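ThermoDBP-single stranded DNA binding protein (Thermoproteus tenax, PDB 3TEK) binds single-stranded DNA, taking the place of the canonical single-stranded DNA-binding protein in the Thermoproteales. Local coordinates at residues Gly62-Gln67 against Glu73-Arg78; Leu55-Val60 against Glu83-Thr88; Asp94-Trp99 against Leu131-Asp136. All blocks are in the same frame, centred on the assembly; numbering follows the deposited sequence.

Interaction 1. Residues Gly62-Gln67 against Glu73-Arg78; sequences GSLREQ and ENIFNR
The guanidinium of Arg65 and the carboxylate of Glu73 lie nearly parallel, their planes 17° apart, and Glu73 OE1 sits at the guanidinium edge, near its plane. At the edge of the Phe76 ring, also near its plane, comes Leu64 CD1. The salt bridge runs from Arg65 NE to Glu73 OE1 at 2.9 Å, with a bent N-H...O angle of 135°; a weak second bond comes from Arg65 NH2 to the same oxygen. NE reaches OE1 from above the carboxylate plane, so this is not a flat two-oxygen fork. Glu73 gets there by bending at chi2, which brings its carboxylate alongside the arginine. Deeper in the crossing, Leu64 divides its methyls: CD1 rests 3.8 Å from Phe76 CB, while CD2 meets Ile75 CG2 at 4.0 Å. Pro126 also touches Leu64 and Ile75. Helices 52-68 and 71-79 are consecutive and roughly antiparallel; the axes of the two segments approach to 8.7 Å at 147°. The chemistry is layered: apolar methyls occupy the inner side, and a charged pair bridges the more exposed rim, where one carboxylate oxygen takes both N-H groups at bent angles, so the pairing is probably as much electrostatic as directional.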
# COMPACT_ATOMS: atom_id res chain seq x y z
N GLY A 62 -0.34 -6.67 9.89
CA GLY A 62 -1.53 -6.34 10.66
C GLY A 62 -2.78 -7.05 10.14
O GLY A 62 -3.53 -7.60 10.93
N SER A 63 -2.99 -7.04 8.83
CA SER A 63 -4.13 -7.75 8.25
C SER A 63 -4.04 -9.28 8.48
O SER A 63 -5.05 -9.93 8.72
CB SER A 63 -4.30 -7.45 6.77
OG SER A 63 -4.44 -6.04 6.55
N LEU A 64 -2.84 -9.84 8.40
CA LEU A 64 -2.70 -11.27 8.61
C LEU A 64 -3.06 -11.67 10.05
O LEU A 64 -3.73 -12.68 10.27
CB LEU A 64 -1.30 -11.75 8.23
CG LEU A 64 -1.05 -11.86 6.71
CD1 LEU A 64 0.40 -11.94 6.43
CD2 LEU A 64 -1.79 -13.04 6.06
N ARG A 65 -2.61 -10.88 11.01
CA ARG A 65 -2.98 -11.05 12.40
C ARG A 65 -4.48 -10.92 12.62
O ARG A 65 -5.06 -11.73 13.34
CB ARG A 65 -2.28 -10.01 13.28
CG ARG A 65 -0.81 -10.24 13.41
CD ARG A 65 -0.17 -9.34 14.49
NE ARG A 65 1.17 -8.93 14.07
CZ ARG A 65 1.50 -7.74 13.56
NH1 ARG A 65 0.59 -6.77 13.46
NH2 ARG A 65 2.76 -7.51 13.20
N GLU A 66 -5.09 -9.90 12.02
CA GLU A 66 -6.55 -9.67 12.09
C GLU A 66 -7.31 -10.90 11.64
O GLU A 66 -8.15 -11.46 12.36
CB GLU A 66 -6.97 -8.52 11.19
CG GLU A 66 -6.94 -7.17 11.83
CD GLU A 66 -8.21 -6.89 12.62
OE1 GLU A 66 -9.33 -7.07 12.06
OE2 GLU A 66 -8.09 -6.49 13.80
N GLN A 67 -6.99 -11.35 10.43
CA GLN A 67 -7.75 -12.42 9.82
C GLN A 67 -7.45 -13.85 10.32
O GLN A 67 -8.37 -14.66 10.39
CB GLN A 67 -7.63 -12.35 8.29
CG GLN A 67 -8.19 -11.04 7.73
CD GLN A 67 -9.56 -10.69 8.29
OE1 GLN A 67 -10.40 -11.57 8.51
NE2 GLN A 67 -9.79 -9.40 8.51
N GLU A 73 1.18 -14.01 12.28
CA GLU A 73 2.59 -13.61 12.34
C GLU A 73 3.54 -14.66 11.70
O GLU A 73 4.53 -14.30 11.09
CB GLU A 73 2.99 -13.26 13.78
CG GLU A 73 4.32 -12.47 13.90
CD GLU A 73 4.33 -11.10 13.18
OE1 GLU A 73 3.24 -10.56 12.85
OE2 GLU A 73 5.43 -10.57 12.93
N ASN A 74 3.23 -15.95 11.84
CA ASN A 74 4.01 -17.00 11.17
C ASN A 74 3.89 -16.92 9.65
O ASN A 74 4.85 -17.16 8.94
CB ASN A 74 3.57 -18.38 11.65
CG ASN A 74 3.93 -18.61 13.09
OD1 ASN A 74 5.03 -18.30 13.51
ND2 ASN A 74 3.02 -19.16 13.85
N ILE A 75 2.68 -16.62 9.17
CA ILE A 75 2.42 -16.51 7.74
C ILE A 75 3.27 -15.36 7.26
O ILE A 75 4.01 -15.49 6.30
CB ILE A 75 0.94 -16.22 7.42
CG1 ILE A 75 0.01 -17.32 8.00
CG2 ILE A 75 0.73 -16.15 5.91
CD1 ILE A 75 -1.51 -17.08 7.79
N PHE A 76 3.18 -14.23 7.96
CA PHE A 76 3.92 -13.04 7.57
C PHE A 76 5.43 -13.26 7.52
O PHE A 76 6.10 -12.85 6.56
CB PHE A 76 3.62 -11.86 8.48
CG PHE A 76 4.32 -10.61 8.06
CD1 PHE A 76 4.00 -9.99 6.86
CD2 PHE A 76 5.31 -10.05 8.85
CE1 PHE A 76 4.66 -8.85 6.45
CE2 PHE A 76 5.97 -8.91 8.47
CZ PHE A 76 5.64 -8.30 7.26
N ASN A 77 5.95 -13.90 8.56
CA ASN A 77 7.39 -14.19 8.64
C ASN A 77 7.88 -15.07 7.50
O ASN A 77 8.96 -14.86 6.98
CB ASN A 77 7.76 -14.78 10.01
CG ASN A 77 7.84 -13.73 11.09
OD1 ASN A 77 8.04 -12.55 10.79
ND2 ASN A 77 7.68 -14.14 12.35
N ARG A 78 7.05 -16.03 7.09
CA ARG A 78 7.37 -16.82 5.92
C ARG A 78 7.39 -15.99 4.63
O ARG A 78 8.36 -16.02 3.87
CB ARG A 78 6.39 -17.95 5.75
CG ARG A 78 6.62 -18.74 4.47
CD ARG A 78 5.82 -20.00 4.49
NE ARG A 78 4.40 -19.72 4.60
CZ ARG A 78 3.60 -19.36 3.59
NH1 ARG A 78 4.08 -19.19 2.35
NH2 ARG A 78 2.31 -19.15 3.82

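Interaction 2. Residues Leu55-Val60 against Glu83-Thr88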
# COMPACT_ATOMS: atom_id res chain seq x y z
N LEU A 55 5.16 1.17 5.58
CA LEU A 55 3.71 1.28 5.69
C LEU A 55 3.05 0.01 5.14
O LEU A 55 2.16 -0.56 5.76
CB LEU A 55 3.21 2.55 4.98
CG LEU A 55 3.77 3.89 5.56
CD1 LEU A 55 3.41 5.09 4.68
CD2 LEU A 55 3.35 4.14 7.02
N LEU A 56 3.51 -0.44 3.97
CA LEU A 56 2.88 -1.58 3.31
C LEU A 56 3.02 -2.84 4.18
O LEU A 56 2.08 -3.63 4.33
CB LEU A 56 3.51 -1.81 1.94
CG LEU A 56 3.11 -3.06 1.20
CD1 LEU A 56 1.68 -2.91 0.76
CD2 LEU A 56 3.97 -3.27 -0.01
N PHE A 57 4.20 -3.02 4.74
CA PHE A 57 4.54 -4.20 5.52
C PHE A 57 3.75 -4.29 6.81
O PHE A 57 3.32 -5.37 7.19
CB PHE A 57 6.04 -4.25 5.80
CG PHE A 57 6.85 -4.80 4.64
CD1 PHE A 57 6.53 -4.50 3.32
CD2 PHE A 57 7.94 -5.63 4.88
CE1 PHE A 57 7.27 -5.00 2.25
CE2 PHE A 57 8.70 -6.15 3.79
CZ PHE A 57 8.35 -5.82 2.48
N GLY A 58 3.56 -3.15 7.46
CA GLY A 58 2.69 -3.08 8.63
C GLY A 58 1.26 -3.38 8.25
O GLY A 58 0.56 -4.08 8.97
N ALA A 59 0.84 -2.88 7.09
CA ALA A 59 -0.51 -3.15 6.61
C ALA A 59 -0.73 -4.66 6.37
O ALA A 59 -1.76 -5.20 6.76
CB ALA A 59 -0.82 -2.33 5.32
N VAL A 60 0.25 -5.33 5.77
CA VAL A 60 0.12 -6.77 5.50
C VAL A 60 0.15 -7.58 6.78
O VAL A 60 -0.69 -8.45 6.98
CB VAL A 60 1.18 -7.20 4.50
CG1 VAL A 60 1.23 -8.69 4.35
CG2 VAL A 60 0.91 -6.46 3.14
N GLU A 83 10.61 -14.43 -2.60
CA GLU A 83 10.78 -13.72 -3.86
C GLU A 83 9.45 -13.12 -4.32
O GLU A 83 9.40 -11.97 -4.75
CB GLU A 83 11.33 -14.67 -4.93
CG GLU A 83 11.58 -13.99 -6.28
CD GLU A 83 10.38 -13.96 -7.21
OE1 GLU A 83 9.43 -14.74 -7.01
OE2 GLU A 83 10.37 -13.14 -8.16
N LYS A 84 8.38 -13.89 -4.22
CA LYS A 84 7.08 -13.43 -4.73
C LYS A 84 6.52 -12.19 -4.02
O LYS A 84 6.02 -11.27 -4.67
CB LYS A 84 6.03 -14.54 -4.67
CG LYS A 84 4.88 -14.33 -5.62
CD LYS A 84 5.19 -14.91 -7.01
CE LYS A 84 4.50 -14.17 -8.11
NZ LYS A 84 4.66 -14.88 -9.43
N PHE A 85 6.60 -12.17 -2.71
CA PHE A 85 6.16 -10.99 -1.94
C PHE A 85 7.04 -9.79 -2.19
O PHE A 85 6.52 -8.69 -2.38
CB PHE A 85 6.12 -11.27 -0.46
CG PHE A 85 5.56 -10.13 0.37
CD1 PHE A 85 4.22 -9.82 0.33
CD2 PHE A 85 6.38 -9.42 1.22
CE1 PHE A 85 3.69 -8.78 1.12
CE2 PHE A 85 5.87 -8.38 2.03
CZ PHE A 85 4.53 -8.06 1.98
N ARG A 86 8.35 -9.99 -2.20
CA ARG A 86 9.27 -8.86 -2.40
C ARG A 86 9.08 -8.28 -3.80
O ARG A 86 9.01 -7.06 -3.97
CB ARG A 86 10.74 -9.26 -2.18
CG ARG A 86 11.13 -9.68 -0.77
CD ARG A 86 11.23 -8.48 0.18
NE ARG A 86 11.35 -8.92 1.58
CZ ARG A 86 12.45 -8.87 2.34
NH1 ARG A 86 13.60 -8.37 1.87
NH2 ARG A 86 12.40 -9.31 3.59
N GLU A 87 9.01 -9.16 -4.79
CA GLU A 87 8.82 -8.71 -6.18
C GLU A 87 7.48 -7.98 -6.40
O GLU A 87 7.43 -6.93 -7.04
CB GLU A 87 8.90 -9.89 -7.15
CG GLU A 87 8.44 -9.56 -8.56
CD GLU A 87 9.26 -8.44 -9.17
OE1 GLU A 87 10.38 -8.20 -8.65
OE2 GLU A 87 8.79 -7.78 -10.14
N THR A 88 6.39 -8.54 -5.90
CA THR A 88 5.07 -7.94 -6.11
C THR A 88 4.87 -6.68 -5.26
O THR A 88 4.17 -5.78 -5.68
CB THR A 88 3.90 -8.96 -5.95
OG1 THR A 88 3.84 -9.49 -4.60
CG2 THR A 88 4.00 -10.08 -7.01
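Segments 55-60 and 83-88 meet through an aromatic pair at the partly buried interface between helices 52-68 and 83-108 of this single-stranded DNA-binding domain, and they touch through side chains alone. The segment axes stay 12.7 Å apart at an angle of 131°, and two phenylalanines span the distance. Phe85 CE2 lies over one face of the Phe57 ring, 3.5 Å above its plane and offset toward the rim; its shortest approach is 3.6 Å, to Phe57 CZ. The ring planes are inclined by 53° with centroids 5.2 Å apart, so the pair is neither a parallel stack nor a T-shape. Phe85 reaches this place because its CG stands anti to the backbone N (chi1 -175°), sending the ring outward from its helix. On the Val60 side both methyls share the approach: CG1 lies 4.1 Å from Phe85 CE1, and CG2 is equally close to the same ring. Val60 and Phe85 extend toward each other from their respective helices, and the end of the Phe85 ring touches both partners: CE2 meets Phe57, CE1 meets the valine methyls, and CZ reaches both. Arg86 comes up at the edge of the Phe57 ring, near its plane. Its NE is hydrogen-bonded to Arg80 O, in the connection between the helices, and only brushes the ring edge, 4.4 Å from Phe57 CZ. Within the second helix, Thr88 OG1 donates to Lys84 O at 2.8 Å, and Thr88 N reaches the same oxygen from the other face of the carbonyl. Around the pair, Val60 touches Leu124 of strand 116-124, Phe76 of helix 71-79 packs on Val60, and Leu131 of strand 131-142 lies against Phe85.

Interaction 3. Residues Asp94-Trp99 against Leu131-Asp136; sequences DGLKKW and LLWNRD
Trp133 meets Gly95, Leu96 and Trp99 where helix 83-108 packs on the edge strand 131-142 of the four-stranded antiparallel sheet. The helix and strand segments run nearly parallel, 22° apart in direction, with their axes 10.9 Å from each other at closest approach. Apolar contacts come first. Leu96 CG covers one face of the indole, offset toward the rim, and its CD2 approaches Trp133 CZ2 to 3.7 Å; the opposite face carries Arg135 CG from the strand itself, so the ring is held between two aliphatic groups. At the ring edge, near its plane, Trp99 CB lies 4.2 Å from Trp133 CH2. With chi1 of Trp133 at -178°, CG lies opposite the backbone N and the six-membered ring extends to the helix. Contacts with the helix backbone form a second group: Trp133 CZ3 comes within 3.4 Å of Gly95 C, an approach made possible by the bare backbone of the glycine. No hydrogen bond crosses between the segments; Trp133 NE1 is bonded to Thr120 OG1 of the adjacent strand, which, with the packing on both faces, helps fix the rotation of the indole. Beside the tryptophan, Asn134 centres an inverse gamma turn, with a weak bond from Arg135 N to Trp133 O at 3.2 Å.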
# COMPACT_ATOMS: atom_id res chain seq x y z
N ASP A 94 6.20 0.62 -7.74
CA ASP A 94 6.45 1.21 -9.06
C ASP A 94 5.16 1.63 -9.75
O ASP A 94 5.12 2.69 -10.33
CB ASP A 94 7.18 0.23 -9.98
CG ASP A 94 8.65 0.14 -9.66
OD1 ASP A 94 9.08 0.71 -8.62
OD2 ASP A 94 9.40 -0.50 -10.45
N GLY A 95 4.14 0.78 -9.69
CA GLY A 95 2.87 1.08 -10.30
C GLY A 95 2.18 2.27 -9.65
O GLY A 95 1.62 3.11 -10.35
N LEU A 96 2.20 2.33 -8.32
CA LEU A 96 1.60 3.47 -7.60
C LEU A 96 2.35 4.76 -7.84
O LEU A 96 1.73 5.80 -8.01
CB LEU A 96 1.54 3.23 -6.11
CG LEU A 96 0.20 2.74 -5.54
CD1 LEU A 96 0.41 2.21 -4.12
CD2 LEU A 96 -0.90 3.83 -5.58
N LYS A 97 3.68 4.69 -7.81
CA LYS A 97 4.52 5.84 -8.05
C LYS A 97 4.29 6.38 -9.45
O LYS A 97 4.18 7.59 -9.64
CB LYS A 97 5.98 5.45 -7.87
CG LYS A 97 6.99 6.57 -7.90
CD LYS A 97 8.35 6.01 -7.50
CE LYS A 97 9.51 6.94 -7.82
NZ LYS A 97 10.80 6.17 -7.82
N LYS A 98 4.21 5.47 -10.42
CA LYS A 98 3.94 5.85 -11.80
C LYS A 98 2.56 6.51 -11.95
O LYS A 98 2.39 7.55 -12.58
CB LYS A 98 4.03 4.62 -12.71
CG LYS A 98 4.03 4.96 -14.21
CD LYS A 98 4.46 3.78 -15.10
CE LYS A 98 3.29 3.11 -15.82
NZ LYS A 98 3.74 2.23 -16.96
N TRP A 99 1.56 5.87 -11.39
CA TRP A 99 0.24 6.45 -11.34
C TRP A 99 0.27 7.88 -10.73
O TRP A 99 -0.38 8.78 -11.27
CB TRP A 99 -0.72 5.55 -10.56
CG TRP A 99 -2.00 6.21 -10.32
CD1 TRP A 99 -3.03 6.33 -11.20
CD2 TRP A 99 -2.40 6.88 -9.12
NE1 TRP A 99 -4.05 7.05 -10.62
CE2 TRP A 99 -3.70 7.40 -9.35
CE3 TRP A 99 -1.80 7.10 -7.88
CZ2 TRP A 99 -4.41 8.12 -8.37
CZ3 TRP A 99 -2.50 7.79 -6.90
CH2 TRP A 99 -3.79 8.31 -7.16
N LEU A 131 0.93 -10.52 -4.14
CA LEU A 131 0.23 -9.31 -3.80
C LEU A 131 -0.40 -8.73 -5.09
O LEU A 131 0.31 -8.50 -6.08
CB LEU A 131 1.30 -8.39 -3.22
CG LEU A 131 1.02 -7.11 -2.48
CD1 LEU A 131 -0.25 -7.25 -1.63
CD2 LEU A 131 2.23 -6.70 -1.58
N LEU A 132 -1.71 -8.54 -5.22
CA LEU A 132 -2.34 -8.03 -6.44
C LEU A 132 -2.89 -6.64 -6.13
O LEU A 132 -3.52 -6.42 -5.09
CB LEU A 132 -3.45 -8.98 -6.95
CG LEU A 132 -3.01 -10.44 -7.24
CD1 LEU A 132 -4.19 -11.42 -7.22
CD2 LEU A 132 -2.17 -10.58 -8.57
N TRP A 133 -2.59 -5.69 -6.99
CA TRP A 133 -3.06 -4.32 -6.83
C TRP A 133 -4.40 -4.18 -7.55
O TRP A 133 -4.48 -4.46 -8.73
CB TRP A 133 -2.05 -3.38 -7.47
CG TRP A 133 -2.38 -1.94 -7.35
CD1 TRP A 133 -3.20 -1.33 -6.44
CD2 TRP A 133 -1.84 -0.90 -8.15
NE1 TRP A 133 -3.22 0.02 -6.65
CE2 TRP A 133 -2.40 0.31 -7.70
CE3 TRP A 133 -0.96 -0.88 -9.22
CZ2 TRP A 133 -2.09 1.54 -8.27
CZ3 TRP A 133 -0.66 0.36 -9.82
CH2 TRP A 133 -1.23 1.54 -9.33
N ASN A 134 -5.43 -3.74 -6.82
CA ASN A 134 -6.76 -3.46 -7.37
C ASN A 134 -6.77 -1.99 -7.78
O ASN A 134 -7.35 -1.15 -7.09
CB ASN A 134 -7.82 -3.77 -6.29
CG ASN A 134 -9.25 -3.84 -6.81
OD1 ASN A 134 -9.50 -4.05 -8.00
ND2 ASN A 134 -10.22 -3.70 -5.89
N ARG A 135 -6.06 -1.70 -8.88
CA ARG A 135 -5.80 -0.31 -9.31
C ARG A 135 -7.08 0.50 -9.49
O ARG A 135 -7.08 1.70 -9.22
CB ARG A 135 -5.04 -0.21 -10.66
CG ARG A 135 -3.91 -1.19 -10.87
N ASP A 136 -8.12 -0.15 -10.01
CA ASP A 136 -9.42 0.53 -10.27
C ASP A 136 -9.97 1.21 -9.02
O ASP A 136 -10.71 2.17 -9.13
CB ASP A 136 -10.49 -0.45 -10.79
CG ASP A 136 -10.17 -1.01 -12.18
OD1 ASP A 136 -9.22 -0.51 -12.84
OD2 ASP A 136 -10.90 -1.94 -12.62

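Interactions 1 and 2 share helix 52-68, and interactions 2 and 3 share helix 83-108, so the three contacts are linked in a chain through two shared helices. Along the sequence, interaction 1 falls within the span that interaction 2 brings together, while interaction 3 comes afterwards, joining the long helix to the edge strand 131-142. The centres of interactions 1 and 2 are about 12 Å apart, those of 2 and 3 about 13 Å. Phe76 CZ packs 3.7 Å from Phe57 O, and Thr88 OG1 probably bonds Leu131 N. Interactions 1 and 3, with centres about 22 Å apart, do not touch; interaction 2 touches both, so packing runs continuously from the helical pair 52-68 and 71-79 to helix 83-108 and strand 131-142.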